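Local coordinates for designed helical repeat protein (PDB 5CWQ) that is of unknown function but is a de novo designed helical repeat protein, probably made to explore the range of repeat-protein structures, at residues I41-C55 against A99-C113. Residues are numbered along the deposited sequence; the frame is centred on the assembly and turned at random.
Sequences IEEARAVQELARVAC and AIALAVLALAEVACC
The Gln48 amide and the Glu109 carboxylate lie nearly coplanar, their planes 18° apart. Gln48 NE2 gives Glu109 OE2 a weak but nearly straight hydrogen bond of 3.3 Å. The Arg52 guanidinium is turned 81° from this carboxylate, and its NE makes a long salt bridge of 3.6 Å to Glu109 OE2. A water bonded to Glu109 OE2 also reaches Arg52 NH2 weakly. On the Arg45 guanidinium, one face is covered by Ile41 CG2 of its own helix.

Leu102 is a knob among Ile41, Ala44, Arg45 and Gln48. Its CG, anti to the backbone N (chi1 -175°), rests against Ala44 CB. Leu102 CD2 lies 3.6 Å from Ala44 CB, and Leu102 CD1 3.7 Å from Gln48 OE1. Gln48 NE2 also lies 3.6 Å from Leu105 CD2. With an alanine at Gln48, Glu109 OE2 would probably lose its amide donor, and Leu102 CD1 and Leu105 CD2 their cover. Farther along, Ala51 CB meets Val110 CG2 at 3.7 Å.

Segments 41-55 and 99-113 run nearly parallel, their axes approaching to 8.5 Å. The short side chains of Ala44, Ala51, Ala99 and Ala106 are consistent with this close side-by-side packing. The 2.0 Å Cys55 SG-Cys113 SG disulfide fixes the helices' relative position at that end. Gln48, Arg52 and the water probably stabilise negative charge on Glu109 OE2.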
ATOM      1  N   ILE A  41       1.623  -9.363  -3.054  1.00 30.90           N
ATOM      2  CA  ILE A  41       1.793  -8.536  -1.862  1.00 30.21           C
ATOM      3  C   ILE A  41       3.212  -8.699  -1.329  1.00 31.10           C
ATOM      4  O   ILE A  41       3.839  -7.731  -0.899  1.00 30.70           O
ATOM      5  CB  ILE A  41       0.778  -8.902  -0.754  1.00 29.28           C
ATOM      6  CG1 ILE A  41      -0.639  -8.535  -1.199  1.00 28.65           C
ATOM      7  CG2 ILE A  41       1.112  -8.179   0.558  1.00 28.53           C
ATOM      8  CD1 ILE A  41      -1.725  -9.068  -0.290  1.00 28.37           C
ATOM      9  N   GLU A  42       3.710  -9.929  -1.354  1.00 33.57           N
ATOM     10  CA  GLU A  42       5.060 -10.216  -0.882  1.00 38.12           C
ATOM     11  C   GLU A  42       6.097  -9.573  -1.797  1.00 34.40           C
ATOM     12  O   GLU A  42       7.104  -9.046  -1.328  1.00 34.87           O
ATOM     13  CB  GLU A  42       5.288 -11.726  -0.791  1.00 48.53           C
ATOM     14  CG  GLU A  42       4.403 -12.410   0.240  1.00 58.78           C
ATOM     15  CD  GLU A  42       4.430 -13.922   0.130  1.00 69.44           C
ATOM     16  OE1 GLU A  42       3.497 -14.572   0.648  1.00 72.39           O
ATOM     17  OE2 GLU A  42       5.384 -14.461  -0.471  1.00 74.29           O
ATOM     18  N   GLU A  43       5.845  -9.616  -3.103  1.00 31.61           N
ATOM     19  CA  GLU A  43       6.715  -8.946  -4.062  1.00 31.22           C
ATOM     20  C   GLU A  43       6.775  -7.454  -3.767  1.00 29.97           C
ATOM     21  O   GLU A  43       7.855  -6.864  -3.726  1.00 31.80           O
ATOM     22  CB  GLU A  43       6.232  -9.176  -5.495  1.00 32.40           C
ATOM     23  CG  GLU A  43       6.421 -10.597  -5.993  1.00 35.20           C
ATOM     24  CD  GLU A  43       6.049 -10.759  -7.453  1.00 38.58           C
ATOM     25  OE1 GLU A  43       6.173  -9.776  -8.212  1.00 39.86           O
ATOM     26  OE2 GLU A  43       5.629 -11.871  -7.842  1.00 40.15           O
ATOM     27  N   ALA A  44       5.609  -6.855  -3.549  1.00 27.89           N
ATOM     28  CA  ALA A  44       5.509  -5.430  -3.260  1.00 27.56           C
ATOM     29  C   ALA A  44       6.266  -5.062  -1.983  1.00 28.98           C
ATOM     30  O   ALA A  44       6.903  -4.010  -1.914  1.00 28.72           O
ATOM     31  CB  ALA A  44       4.045  -5.022  -3.148  1.00 26.63           C
ATOM     32  N   ARG A  45       6.192  -5.930  -0.977  1.00 31.58           N
ATOM     33  CA  ARG A  45       6.935  -5.736   0.267  1.00 34.65           C
ATOM     34  C   ARG A  45       8.435  -5.710   0.003  1.00 32.86           C
ATOM     35  O   ARG A  45       9.155  -4.858   0.524  1.00 31.44           O
ATOM     36  CB  ARG A  45       6.613  -6.845   1.270  1.00 41.50           C
ATOM     37  CG  ARG A  45       5.274  -6.693   1.967  1.00 48.41           C
ATOM     38  CD  ARG A  45       4.874  -7.976   2.675  1.00 56.50           C
ATOM     39  NE  ARG A  45       3.643  -7.820   3.445  1.00 63.37           N
ATOM     40  CZ  ARG A  45       2.916  -8.831   3.913  1.00 69.96           C
ATOM     41  NH1 ARG A  45       3.287 -10.085   3.687  1.00 73.43           N
ATOM     42  NH2 ARG A  45       1.810  -8.588   4.604  1.00 71.15           N
ATOM     43  N   ALA A  46       8.894  -6.658  -0.805  1.00 33.61           N
ATOM     44  CA  ALA A  46      10.304  -6.762  -1.154  1.00 35.10           C
ATOM     45  C   ALA A  46      10.753  -5.539  -1.946  1.00 35.53           C
ATOM     46  O   ALA A  46      11.841  -5.009  -1.719  1.00 36.58           O
ATOM     47  CB  ALA A  46      10.557  -8.034  -1.952  1.00 35.86           C
ATOM     48  N   VAL A  47       9.911  -5.095  -2.874  1.00 34.95           N
ATOM     49  CA  VAL A  47      10.227  -3.938  -3.704  1.00 35.48           C
ATOM     50  C   VAL A  47      10.288  -2.667  -2.859  1.00 35.27           C
ATOM     51  O   VAL A  47      11.127  -1.799  -3.101  1.00 36.36           O
ATOM     52  CB  VAL A  47       9.196  -3.768  -4.847  1.00 35.48           C
ATOM     53  CG1 VAL A  47       9.370  -2.433  -5.556  1.00 35.30           C
ATOM     54  CG2 VAL A  47       9.334  -4.905  -5.849  1.00 36.60           C
ATOM     55  N   GLN A  48       9.404  -2.558  -1.871  1.00 34.15           N
ATOM     56  CA  GLN A  48       9.440  -1.421  -0.959  1.00 33.99           C
ATOM     57  C   GLN A  48      10.767  -1.396  -0.211  1.00 34.19           C
ATOM     58  O   GLN A  48      11.339  -0.332   0.027  1.00 34.29           O
ATOM     59  CB  GLN A  48       8.282  -1.471   0.039  1.00 34.68           C
ATOM     60  CG  GLN A  48       8.239  -0.256   0.965  1.00 37.24           C
ATOM     61  CD  GLN A  48       7.319  -0.437   2.155  1.00 39.13           C
ATOM     62  OE1 GLN A  48       7.028  -1.558   2.571  1.00 41.07           O
ATOM     63  NE2 GLN A  48       6.858   0.676   2.713  1.00 38.48           N
ATOM     64  N   GLU A  49      11.250  -2.576   0.161  1.00 35.10           N
ATOM     65  CA  GLU A  49      12.511  -2.689   0.880  1.00 38.80           C
ATOM     66  C   GLU A  49      13.669  -2.222   0.001  1.00 37.21           C
ATOM     67  O   GLU A  49      14.550  -1.499   0.458  1.00 36.18           O
ATOM     68  CB  GLU A  49      12.737  -4.129   1.345  1.00 47.03           C
ATOM     69  CG  GLU A  49      13.823  -4.275   2.395  1.00 56.98           C
ATOM     70  CD  GLU A  49      13.969  -5.703   2.893  1.00 66.38           C
ATOM     71  OE1 GLU A  49      13.104  -6.543   2.563  1.00 69.75           O
ATOM     72  OE2 GLU A  49      14.951  -5.985   3.615  1.00 69.78           O
ATOM     73  N   LEU A  50      13.656  -2.630  -1.266  1.00 37.48           N
ATOM     74  CA  LEU A  50      14.684  -2.217  -2.218  1.00 37.68           C
ATOM     75  C   LEU A  50      14.691  -0.702  -2.404  1.00 37.25           C
ATOM     76  O   LEU A  50      15.751  -0.083  -2.502  1.00 39.66           O
ATOM     77  CB  LEU A  50      14.471  -2.905  -3.569  1.00 36.51           C
ATOM     78  CG  LEU A  50      14.694  -4.418  -3.605  1.00 36.16           C
ATOM     79  CD1 LEU A  50      14.153  -5.004  -4.903  1.00 35.94           C
ATOM     80  CD2 LEU A  50      16.169  -4.753  -3.441  1.00 37.47           C
ATOM     81  N   ALA A  51      13.503  -0.110  -2.454  1.00 34.45           N
ATOM     82  CA  ALA A  51      13.372   1.332  -2.626  1.00 32.81           C
ATOM     83  C   ALA A  51      13.961   2.081  -1.434  1.00 32.47           C
ATOM     84  O   ALA A  51      14.656   3.084  -1.600  1.00 31.82           O
ATOM     85  CB  ALA A  51      11.912   1.709  -2.821  1.00 31.20           C
ATOM     86  N   ARG A  52      13.682   1.587  -0.233  1.00 33.73           N
ATOM     87  CA  ARG A  52      14.169   2.226   0.982  1.00 36.71           C
ATOM     88  C   ARG A  52      15.685   2.096   1.106  1.00 36.21           C
ATOM     89  O   ARG A  52      16.349   2.997   1.620  1.00 34.85           O
ATOM     90  CB  ARG A  52      13.477   1.631   2.210  1.00 42.16           C
ATOM     91  CG  ARG A  52      12.059   2.141   2.403  1.00 48.36           C
ATOM     92  CD  ARG A  52      11.381   1.503   3.601  1.00 56.11           C
ATOM     93  NE  ARG A  52      10.297   2.341   4.112  1.00 63.70           N
ATOM     94  CZ  ARG A  52      10.385   3.143   5.173  1.00 71.78           C
ATOM     95  NH1 ARG A  52      11.510   3.231   5.878  1.00 74.07           N
ATOM     96  NH2 ARG A  52       9.331   3.859   5.538  1.00 75.23           N
ATOM     97  N   VAL A  53      16.230   0.978   0.633  1.00 37.92           N
ATOM     98  CA  VAL A  53      17.678   0.790   0.600  1.00 40.11           C
ATOM     99  C   VAL A  53      18.297   1.793  -0.369  1.00 41.54           C
ATOM    100  O   VAL A  53      19.338   2.385  -0.084  1.00 42.22           O
ATOM    101  CB  VAL A  53      18.062  -0.654   0.186  1.00 40.68           C
ATOM    102  CG1 VAL A  53      19.552  -0.761  -0.148  1.00 41.43           C
ATOM    103  CG2 VAL A  53      17.706  -1.632   1.290  1.00 40.93           C
ATOM    104  N   ALA A  54      17.652   1.974  -1.518  1.00 41.92           N
ATOM    105  CA  ALA A  54      18.117   2.936  -2.511  1.00 42.98           C
ATOM    106  C   ALA A  54      18.092   4.351  -1.935  1.00 41.51           C
ATOM    107  O   ALA A  54      19.029   5.125  -2.133  1.00 43.45           O
ATOM    108  CB  ALA A  54      17.263   2.857  -3.768  1.00 42.88           C
ATOM    109  N   CYS A  55      17.016   4.674  -1.220  1.00 37.55           N
ATOM    110  CA  CYS A  55      16.871   5.973  -0.570  1.00 35.35           C
ATOM    111  C   CYS A  55      18.001   6.245   0.421  1.00 38.31           C
ATOM    112  O   CYS A  55      18.505   7.362   0.505  1.00 39.64           O
ATOM    113  CB  CYS A  55      15.525   6.061   0.160  1.00 31.44           C
ATOM    114  SG  CYS A  55      14.076   6.179  -0.917  1.00 43.87           S
ATOM    115  N   ALA A  99      -1.710  -5.139  -2.860  1.00 29.46           N
ATOM    116  CA  ALA A  99      -0.473  -5.248  -3.628  1.00 30.12           C
ATOM    117  C   ALA A  99      -0.262  -3.995  -4.473  1.00 27.40           C
ATOM    118  O   ALA A  99       0.849  -3.467  -4.554  1.00 27.55           O
ATOM    119  CB  ALA A  99      -0.497  -6.485  -4.512  1.00 31.39           C
ATOM    120  N   ILE A 100      -1.341  -3.527  -5.091  1.00 25.08           N
ATOM    121  CA  ILE A 100      -1.311  -2.312  -5.900  1.00 25.51           C
ATOM    122  C   ILE A 100      -0.894  -1.115  -5.051  1.00 27.77           C
ATOM    123  O   ILE A 100       0.020  -0.377  -5.415  1.00 29.04           O
ATOM    124  CB  ILE A 100      -2.694  -2.049  -6.555  1.00 27.49           C
ATOM    125  CG1 ILE A 100      -2.919  -3.031  -7.709  1.00 28.04           C
ATOM    126  CG2 ILE A 100      -2.810  -0.613  -7.072  1.00 27.98           C
ATOM    127  CD1 ILE A 100      -4.338  -3.034  -8.271  1.00 28.15           C
ATOM    128  N   ALA A 101      -1.559  -0.939  -3.913  1.00 28.69           N
ATOM    129  CA  ALA A 101      -1.316   0.213  -3.053  1.00 28.37           C
ATOM    130  C   ALA A 101       0.115   0.221  -2.522  1.00 26.77           C
ATOM    131  O   ALA A 101       0.750   1.276  -2.436  1.00 25.48           O
ATOM    132  CB  ALA A 101      -2.313   0.226  -1.899  1.00 28.78           C
ATOM    133  N   LEU A 102       0.625  -0.953  -2.168  1.00 27.07           N
ATOM    134  CA  LEU A 102       1.981  -1.060  -1.645  1.00 28.59           C
ATOM    135  C   LEU A 102       3.004  -0.763  -2.740  1.00 28.51           C
ATOM    136  O   LEU A 102       4.049  -0.167  -2.480  1.00 29.07           O
ATOM    137  CB  LEU A 102       2.220  -2.449  -1.049  1.00 31.77           C
ATOM    138  CG  LEU A 102       3.562  -2.680  -0.342  1.00 34.99           C
ATOM    139  CD1 LEU A 102       3.854  -1.602   0.695  1.00 34.41           C
ATOM    140  CD2 LEU A 102       3.581  -4.051   0.318  1.00 37.36           C
ATOM    141  N   ALA A 103       2.695  -1.173  -3.967  1.00 28.35           N
ATOM    142  CA  ALA A 103       3.556  -0.883  -5.108  1.00 28.93           C
ATOM    143  C   ALA A 103       3.582   0.616  -5.391  1.00 29.31           C
ATOM    144  O   ALA A 103       4.633   1.176  -5.707  1.00 30.06           O
ATOM    145  CB  ALA A 103       3.086  -1.645  -6.334  1.00 29.32           C
ATOM    146  N   VAL A 104       2.420   1.257  -5.285  1.00 28.88           N
ATOM    147  CA  VAL A 104       2.310   2.702  -5.477  1.00 29.21           C
ATOM    148  C   VAL A 104       3.109   3.445  -4.413  1.00 29.21           C
ATOM    149  O   VAL A 104       3.735   4.466  -4.698  1.00 31.94           O
ATOM    150  CB  VAL A 104       0.831   3.174  -5.434  1.00 29.22           C
ATOM    151  CG1 VAL A 104       0.736   4.695  -5.362  1.00 29.41           C
ATOM    152  CG2 VAL A 104       0.072   2.669  -6.648  1.00 29.72           C
ATOM    153  N   LEU A 105       3.079   2.938  -3.185  1.00 26.86           N
ATOM    154  CA  LEU A 105       3.824   3.553  -2.097  1.00 26.88           C
ATOM    155  C   LEU A 105       5.316   3.490  -2.408  1.00 27.20           C
ATOM    156  O   LEU A 105       6.053   4.446  -2.166  1.00 26.37           O
ATOM    157  CB  LEU A 105       3.520   2.863  -0.767  1.00 27.82           C
ATOM    158  CG  LEU A 105       4.255   3.414   0.460  1.00 28.92           C
ATOM    159  CD1 LEU A 105       3.900   4.873   0.706  1.00 28.62           C
ATOM    160  CD2 LEU A 105       3.935   2.582   1.687  1.00 29.86           C
ATOM    161  N   ALA A 106       5.749   2.359  -2.955  1.00 28.41           N
ATOM    162  CA  ALA A 106       7.137   2.194  -3.361  1.00 29.75           C
ATOM    163  C   ALA A 106       7.487   3.201  -4.454  1.00 29.08           C
ATOM    164  O   ALA A 106       8.559   3.803  -4.426  1.00 29.40           O
ATOM    165  CB  ALA A 106       7.390   0.771  -3.838  1.00 30.97           C
ATOM    166  N   LEU A 107       6.575   3.391  -5.406  1.00 28.18           N
ATOM    167  CA  LEU A 107       6.786   4.359  -6.480  1.00 29.78           C
ATOM    168  C   LEU A 107       6.904   5.776  -5.925  1.00 30.54           C
ATOM    169  O   LEU A 107       7.695   6.580  -6.414  1.00 31.75           O
ATOM    170  CB  LEU A 107       5.649   4.297  -7.504  1.00 30.17           C
ATOM    171  CG  LEU A 107       5.569   3.045  -8.381  1.00 30.23           C
ATOM    172  CD1 LEU A 107       4.278   3.050  -9.185  1.00 30.80           C
ATOM    173  CD2 LEU A 107       6.768   2.948  -9.307  1.00 31.25           C
ATOM    174  N   ALA A 108       6.105   6.079  -4.908  1.00 30.40           N
ATOM    175  CA  ALA A 108       6.134   7.391  -4.275  1.00 30.90           C
ATOM    176  C   ALA A 108       7.473   7.628  -3.579  1.00 30.32           C
ATOM    177  O   ALA A 108       8.079   8.689  -3.730  1.00 29.69           O
ATOM    178  CB  ALA A 108       4.990   7.520  -3.284  1.00 30.72           C
ATOM    179  N   GLU A 109       7.924   6.629  -2.823  1.00 30.66           N
ATOM    180  CA  GLU A 109       9.200   6.696  -2.118  1.00 32.57           C
ATOM    181  C   GLU A 109      10.359   6.959  -3.077  1.00 33.44           C
ATOM    182  O   GLU A 109      11.217   7.799  -2.809  1.00 34.07           O
ATOM    183  CB  GLU A 109       9.448   5.394  -1.344  1.00 34.56           C
ATOM    184  CG  GLU A 109       8.487   5.170  -0.171  1.00 36.14           C
ATOM    185  CD  GLU A 109       8.476   3.735   0.337  1.00 37.92           C
ATOM    186  OE1 GLU A 109       8.882   2.823  -0.415  1.00 39.25           O
ATOM    187  OE2 GLU A 109       8.056   3.517   1.494  1.00 37.76           O
ATOM    188  N   VAL A 110      10.382   6.243  -4.197  1.00 33.39           N
ATOM    189  CA  VAL A 110      11.436   6.432  -5.189  1.00 34.92           C
ATOM    190  C   VAL A 110      11.351   7.832  -5.787  1.00 36.74           C
ATOM    191  O   VAL A 110      12.366   8.509  -5.947  1.00 37.57           O
ATOM    192  CB  VAL A 110      11.356   5.382  -6.321  1.00 34.95           C
ATOM    193  CG1 VAL A 110      12.351   5.709  -7.433  1.00 36.23           C
ATOM    194  CG2 VAL A 110      11.624   3.996  -5.770  1.00 34.74           C
ATOM    195  N   ALA A 111      10.137   8.261  -6.114  1.00 37.43           N
ATOM    196  CA  ALA A 111       9.930   9.569  -6.723  1.00 38.73           C
ATOM    197  C   ALA A 111      10.466  10.674  -5.821  1.00 38.73           C
ATOM    198  O   ALA A 111      11.174  11.571  -6.282  1.00 39.90           O
ATOM    199  CB  ALA A 111       8.459   9.789  -7.015  1.00 38.38           C
ATOM    200  N   CYS A 112      10.135  10.598  -4.535  1.00 37.39           N
ATOM    201  CA  CYS A 112      10.589  11.593  -3.570  1.00 37.74           C
ATOM    202  C   CYS A 112      12.103  11.553  -3.394  1.00 37.59           C
ATOM    203  O   CYS A 112      12.764  12.592  -3.411  1.00 37.92           O
ATOM    204  CB  CYS A 112       9.904  11.381  -2.218  1.00 37.83           C
ATOM    205  SG  CYS A 112       8.119  11.694  -2.227  1.00 34.47           S
ATOM    206  N   CYS A 113      12.650  10.353  -3.228  1.00 37.50           N
ATOM    207  CA  CYS A 113      14.083  10.192  -2.997  1.00 39.58           C
ATOM    208  C   CYS A 113      14.901  10.650  -4.201  1.00 43.35           C
ATOM    209  O   CYS A 113      15.979  11.222  -4.043  1.00 44.43           O
ATOM    210  CB  CYS A 113      14.409   8.734  -2.663  1.00 39.00           C
ATOM    211  SG  CYS A 113      13.815   8.193  -1.038  1.00 43.35           S
TER
HETATM  212  O   HOH W   1       7.561   5.273   3.258  1.00 38.02           O